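Local coordinates for amine oxidase domain-containing protein (Pyrococcus furiosus, PDB 3NRN) that binds adenosine monophosphate and probably acts as an oxidoreductase of the flavin-containing amine oxidase family, at residues R97-F102 with N141-S146; A399-K402 with S407-E410. One frame throughout, in Å; residues are numbered along the deposited sequence.

Contact 1: R97-F102 with N141-S146; sequences RESWKF and NEFLLS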
loop_
_atom_site.group_PDB
_atom_site.type_symbol
_atom_site.label_atom_id
_atom_site.label_comp_id
_atom_site.label_asym_id
_atom_site.label_seq_id
_atom_site.Cartn_x
_atom_site.Cartn_y
_atom_site.Cartn_z
ATOM N N ARG A 97 19.663 -13.618 -3.122
ATOM C CA ARG A 97 20.689 -13.820 -4.141
ATOM C C ARG A 97 20.938 -15.301 -4.416
ATOM O O ARG A 97 21.244 -15.682 -5.543
ATOM C CB ARG A 97 22.008 -13.150 -3.736
ATOM C CG ARG A 97 22.048 -11.645 -3.972
ATOM C CD ARG A 97 23.463 -11.100 -3.805
ATOM N NE ARG A 97 23.547 -9.658 -4.037
ATOM C CZ ARG A 97 23.228 -9.059 -5.183
ATOM N NH1 ARG A 97 22.796 -9.772 -6.215
ATOM N NH2 ARG A 97 23.339 -7.742 -5.295
ATOM N N GLU A 98 20.801 -16.130 -3.385
ATOM C CA GLU A 98 21.020 -17.570 -3.520
ATOM C C GLU A 98 20.081 -18.180 -4.555
ATOM O O GLU A 98 20.340 -19.259 -5.086
ATOM C CB GLU A 98 20.800 -18.266 -2.177
ATOM C CG GLU A 98 21.531 -17.623 -1.011
ATOM C CD GLU A 98 23.016 -17.475 -1.265
ATOM O OE1 GLU A 98 23.682 -18.501 -1.509
ATOM O OE2 GLU A 98 23.516 -16.332 -1.220
ATOM N N SER A 99 18.992 -17.477 -4.839
ATOM C CA SER A 99 18.000 -17.944 -5.798
ATOM C C SER A 99 18.581 -18.393 -7.142
ATOM O O SER A 99 18.089 -19.351 -7.747
ATOM C CB SER A 99 16.962 -16.848 -6.036
ATOM O OG SER A 99 16.361 -16.451 -4.817
ATOM N N TRP A 100 19.622 -17.708 -7.609
ATOM C CA TRP A 100 20.236 -18.040 -8.893
ATOM C C TRP A 100 20.682 -19.497 -8.989
ATOM O O TRP A 100 20.707 -20.072 -10.077
ATOM C CB TRP A 100 21.443 -17.137 -9.165
ATOM C CG TRP A 100 21.173 -15.675 -8.986
ATOM C CD1 TRP A 100 20.051 -14.993 -9.360
ATOM C CD2 TRP A 100 22.061 -14.705 -8.417
ATOM N NE1 TRP A 100 20.185 -13.659 -9.060
ATOM C CE2 TRP A 100 21.410 -13.453 -8.480
ATOM C CE3 TRP A 100 23.348 -14.771 -7.862
ATOM C CZ2 TRP A 100 22.000 -12.274 -8.008
ATOM C CZ3 TRP A 100 23.936 -13.598 -7.391
ATOM C CH2 TRP A 100 23.260 -12.367 -7.468
ATOM N N LYS A 101 21.033 -20.086 -7.851
ATOM C CA LYS A 101 21.493 -21.470 -7.810
ATOM C C LYS A 101 20.420 -22.451 -8.271
ATOM O O LYS A 101 20.706 -23.617 -8.537
ATOM C CB LYS A 101 21.951 -21.822 -6.393
ATOM C CG LYS A 101 23.050 -20.905 -5.874
ATOM C CD LYS A 101 23.456 -21.259 -4.453
ATOM C CE LYS A 101 24.476 -20.267 -3.912
ATOM N NZ LYS A 101 25.709 -20.210 -4.745
ATOM N N PHE A 102 19.186 -21.969 -8.364
ATOM C CA PHE A 102 18.069 -22.797 -8.799
ATOM C C PHE A 102 17.842 -22.599 -10.291
ATOM O O PHE A 102 16.919 -23.168 -10.870
ATOM C CB PHE A 102 16.807 -22.424 -8.019
ATOM C CG PHE A 102 16.858 -22.807 -6.566
ATOM C CD1 PHE A 102 16.546 -24.100 -6.163
ATOM C CD2 PHE A 102 17.240 -21.882 -5.603
ATOM C CE1 PHE A 102 16.613 -24.470 -4.821
ATOM C CE2 PHE A 102 17.312 -22.239 -4.255
ATOM C CZ PHE A 102 16.998 -23.536 -3.863
ATOM N N ASN A 141 10.843 -22.518 -14.865
ATOM C CA ASN A 141 11.551 -22.973 -13.674
ATOM C C ASN A 141 10.594 -23.022 -12.484
ATOM O O ASN A 141 10.130 -21.992 -11.998
ATOM C CB ASN A 141 12.727 -22.047 -13.365
ATOM C CG ASN A 141 13.626 -22.598 -12.280
ATOM O OD1 ASN A 141 13.178 -22.856 -11.164
ATOM N ND2 ASN A 141 14.903 -22.785 -12.603
ATOM N N GLU A 142 10.312 -24.237 -12.024
ATOM C CA GLU A 142 9.399 -24.482 -10.914
ATOM C C GLU A 142 9.667 -23.637 -9.665
ATOM O O GLU A 142 8.746 -23.336 -8.901
ATOM C CB GLU A 142 9.429 -25.975 -10.565
ATOM C CG GLU A 142 8.428 -26.415 -9.514
ATOM C CD GLU A 142 8.139 -27.915 -9.567
ATOM O OE1 GLU A 142 7.465 -28.422 -8.646
ATOM O OE2 GLU A 142 8.575 -28.584 -10.530
ATOM N N PHE A 143 10.920 -23.254 -9.456
ATOM C CA PHE A 143 11.275 -22.444 -8.294
ATOM C C PHE A 143 10.947 -20.969 -8.511
ATOM O O PHE A 143 10.314 -20.329 -7.669
ATOM C CB PHE A 143 12.764 -22.570 -7.987
ATOM C CG PHE A 143 13.249 -21.598 -6.951
ATOM C CD1 PHE A 143 12.950 -21.787 -5.605
ATOM C CD2 PHE A 143 13.980 -20.473 -7.323
ATOM C CE1 PHE A 143 13.373 -20.871 -4.640
ATOM C CE2 PHE A 143 14.411 -19.546 -6.366
ATOM C CZ PHE A 143 14.107 -19.747 -5.023
ATOM N N LEU A 144 11.393 -20.443 -9.647
ATOM C CA LEU A 144 11.189 -19.047 -9.992
ATOM C C LEU A 144 9.718 -18.657 -10.081
ATOM O O LEU A 144 9.309 -17.631 -9.534
ATOM C CB LEU A 144 11.885 -18.731 -11.318
ATOM C CG LEU A 144 11.773 -17.286 -11.817
ATOM C CD1 LEU A 144 12.437 -16.342 -10.835
ATOM C CD2 LEU A 144 12.423 -17.170 -13.176
ATOM N N LEU A 145 8.928 -19.470 -10.772
ATOM C CA LEU A 145 7.505 -19.195 -10.932
ATOM C C LEU A 145 6.787 -19.216 -9.588
ATOM O O LEU A 145 5.797 -18.506 -9.387
ATOM C CB LEU A 145 6.887 -20.218 -11.883
ATOM C CG LEU A 145 7.397 -20.076 -13.318
ATOM C CD1 LEU A 145 7.045 -21.311 -14.135
ATOM C CD2 LEU A 145 6.797 -18.815 -13.930
ATOM N N SER A 146 7.303 -20.024 -8.672
ATOM C CA SER A 146 6.732 -20.151 -7.343
ATOM C C SER A 146 7.042 -18.902 -6.517
ATOM O O SER A 146 6.173 -18.375 -5.826
ATOM C CB SER A 146 7.297 -21.398 -6.655
ATOM O OG SER A 146 6.602 -21.678 -5.454
#
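Phe102 and Phe143 meet in an offset, face-to-face stack beside the Asn141 N-cap of helix 142-156, where the 3-10 turns after strand 92-95 come up against the first turn of that helix. The ring centroids lie 4.2 Å apart and the planes are 21° off parallel, with Phe102 CD2 over the middle of the Phe143 ring. The closest approach of the two side chains is Phe102 CB to Phe143 CD2, 3.5 Å. Phe143 has CG anti to its backbone N (chi1 171°), which carries the ring off the helix to lie against Phe102. Trp89 of strand 86-89 packs edge-to-face with both phenylalanines. Ser99 closes the rim of the Phe143 ring: its CB stands 3.7 Å from Phe143 CE2, near the ring plane. The Ser99 hydroxyl is hydrogen-bonded within its own loop, to Tyr96 O.

Beside the stack, Asn141 serves both segments with one amide. ND2 donates to Phe102 O at 2.7 Å, the carbonyl oxygen lying near the amide plane while the donor is tilted 26° from the carbonyl plane. With OD1 making the capping bonds, both ends of the amide are held, which keeps the group from turning over. Asn141 OD1 takes the N-H of Phe143 at 2.9 Å, in the carbonyl plane of the amide; a weak bond from Leu144 N reaches the same oxygen.

Contact 2: A399-K402 with S407-E410; sequences ALEK and SFSE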
loop_
_atom_site.group_PDB
_atom_site.type_symbol
_atom_site.label_atom_id
_atom_site.label_comp_id
_atom_site.label_asym_id
_atom_site.label_seq_id
_atom_site.Cartn_x
_atom_site.Cartn_y
_atom_site.Cartn_z
ATOM N N ALA A 399 -1.658 13.309 -9.092
ATOM C CA ALA A 399 -2.815 14.176 -8.912
ATOM C C ALA A 399 -2.315 15.611 -8.797
ATOM O O ALA A 399 -2.838 16.512 -9.452
ATOM C CB ALA A 399 -3.593 13.784 -7.656
ATOM N N LEU A 400 -1.295 15.819 -7.968
ATOM C CA LEU A 400 -0.732 17.152 -7.781
ATOM C C LEU A 400 -0.224 17.743 -9.104
ATOM O O LEU A 400 -0.400 18.934 -9.363
ATOM C CB LEU A 400 0.401 17.109 -6.751
ATOM C CG LEU A 400 0.023 16.641 -5.341
ATOM C CD1 LEU A 400 1.271 16.606 -4.452
ATOM C CD2 LEU A 400 -1.027 17.584 -4.749
ATOM N N GLU A 401 0.401 16.917 -9.940
ATOM C CA GLU A 401 0.891 17.402 -11.229
ATOM C C GLU A 401 -0.293 17.727 -12.141
ATOM O O GLU A 401 -0.284 18.736 -12.849
ATOM C CB GLU A 401 1.777 16.359 -11.917
ATOM C CG GLU A 401 3.056 16.009 -11.168
ATOM C CD GLU A 401 4.209 15.691 -12.104
ATOM O OE1 GLU A 401 3.974 15.004 -13.124
ATOM O OE2 GLU A 401 5.348 16.124 -11.816
ATOM N N LYS A 402 -1.310 16.867 -12.128
ATOM C CA LYS A 402 -2.490 17.092 -12.956
ATOM C C LYS A 402 -3.138 18.419 -12.575
ATOM O O LYS A 402 -3.740 19.092 -13.410
ATOM C CB LYS A 402 -3.511 15.967 -12.784
ATOM C CG LYS A 402 -4.710 16.114 -13.706
ATOM C CD LYS A 402 -5.820 15.128 -13.377
ATOM C CE LYS A 402 -7.048 15.389 -14.234
ATOM N NZ LYS A 402 -8.189 14.518 -13.839
ATOM N N SER A 407 5.368 19.540 -8.799
ATOM C CA SER A 407 6.244 19.009 -9.840
ATOM C C SER A 407 7.266 18.063 -9.219
ATOM O O SER A 407 7.942 18.418 -8.250
ATOM C CB SER A 407 6.960 20.147 -10.571
ATOM O OG SER A 407 7.649 19.652 -11.703
ATOM N N PHE A 408 7.387 16.868 -9.789
ATOM C CA PHE A 408 8.295 15.853 -9.264
ATOM C C PHE A 408 9.197 15.243 -10.325
ATOM O O PHE A 408 8.785 15.070 -11.464
ATOM C CB PHE A 408 7.472 14.737 -8.619
ATOM C CG PHE A 408 6.489 15.233 -7.614
ATOM C CD1 PHE A 408 6.882 15.475 -6.305
ATOM C CD2 PHE A 408 5.185 15.538 -7.995
ATOM C CE1 PHE A 408 5.991 16.023 -5.382
ATOM C CE2 PHE A 408 4.291 16.087 -7.084
ATOM C CZ PHE A 408 4.696 16.330 -5.777
ATOM N N SER A 409 10.421 14.897 -9.930
ATOM C CA SER A 409 11.379 14.282 -10.838
ATOM C C SER A 409 10.816 12.978 -11.365
ATOM O O SER A 409 10.140 12.247 -10.638
ATOM C CB SER A 409 12.691 13.975 -10.113
ATOM O OG SER A 409 13.445 13.025 -10.845
ATOM N N GLU A 410 11.113 12.660 -12.617
ATOM C CA GLU A 410 10.606 11.422 -13.172
ATOM C C GLU A 410 11.272 10.207 -12.531
ATOM O O GLU A 410 10.885 9.070 -12.786
ATOM C CB GLU A 410 10.752 11.423 -14.693
ATOM C CG GLU A 410 9.849 12.469 -15.334
ATOM C CD GLU A 410 9.574 12.208 -16.802
ATOM O OE1 GLU A 410 9.050 11.121 -17.134
ATOM O OE2 GLU A 410 9.875 13.099 -17.620
HETATM O O HOH W 1 6.062 18.828 -13.358
#
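Leu400 and Glu401, neighbours in the last turn of helix 388-402, both meet the ring of Phe408 at its edge as the C-terminal tail turns back past the end of the helix. The helix itself packs through Ala399 on Leu375 of strand 374-376, an outermost strand of the parallel sheet, an arrangement consistent with a Rossmann-type nucleotide-binding fold. The Phe408 ring points its far end at the leucine: CZ lies 3.7 Å from Leu400 CD1, and CE2 comes near both CB and CD1 of that side chain. A little closer to the ring's root, Glu401 CG stands 3.8 Å from Phe408 CD2, in the ring plane. The acid therefore lends its aliphatic part to the apolar packing before its carboxylate turns to polar work.

That turn comes from a bend at chi2 (-146°), which swings the carboxylate out toward the tail backbone, its plane 32° from that of the ring. The same glutamate thus packs its CG on the ring edge and holds the backbone N-H of Phe408. Cut back to an alanine, this position would probably leave the Phe408 N-H without its acceptor and open a gap beside CD2 of the ring.

Phe408 brings the tail against Leu68 and Ile71 of helix 64-72, while Leu400 packs helix 388-402 on Phe18 and Leu19 of helix 10-21. On the polar side, a water donates to Glu401 OE2 at 3.2 Å. The same OE2 accepts the N-H of Phe408 at 3.0 Å, a nearly straight bond with an N-H...O angle of 163°, the donor arriving close to the line of the C-O bond.

From the N terminus, the chain passes strands 86-89 and 92-95 before entering the 3-10 turns of 97-102. Contact 1 brings these turns back together with the start of helix 142-156, closing a long excursion that includes helices 115-119 and 130-137, with 105-112 not modelled. Contact 2 comes near the end of the chain and closes just four residues, those between helix 388-402 and the tail. The two loops are in series, neither nested nor crossed, and their nearest atoms are about 22 Å apart. Contact 1 ties a helix to the edge of the mixed sheet; contact 2 ties the tail to helix 388-402, with helix 64-72 against the tail and helix 10-21 against Leu400.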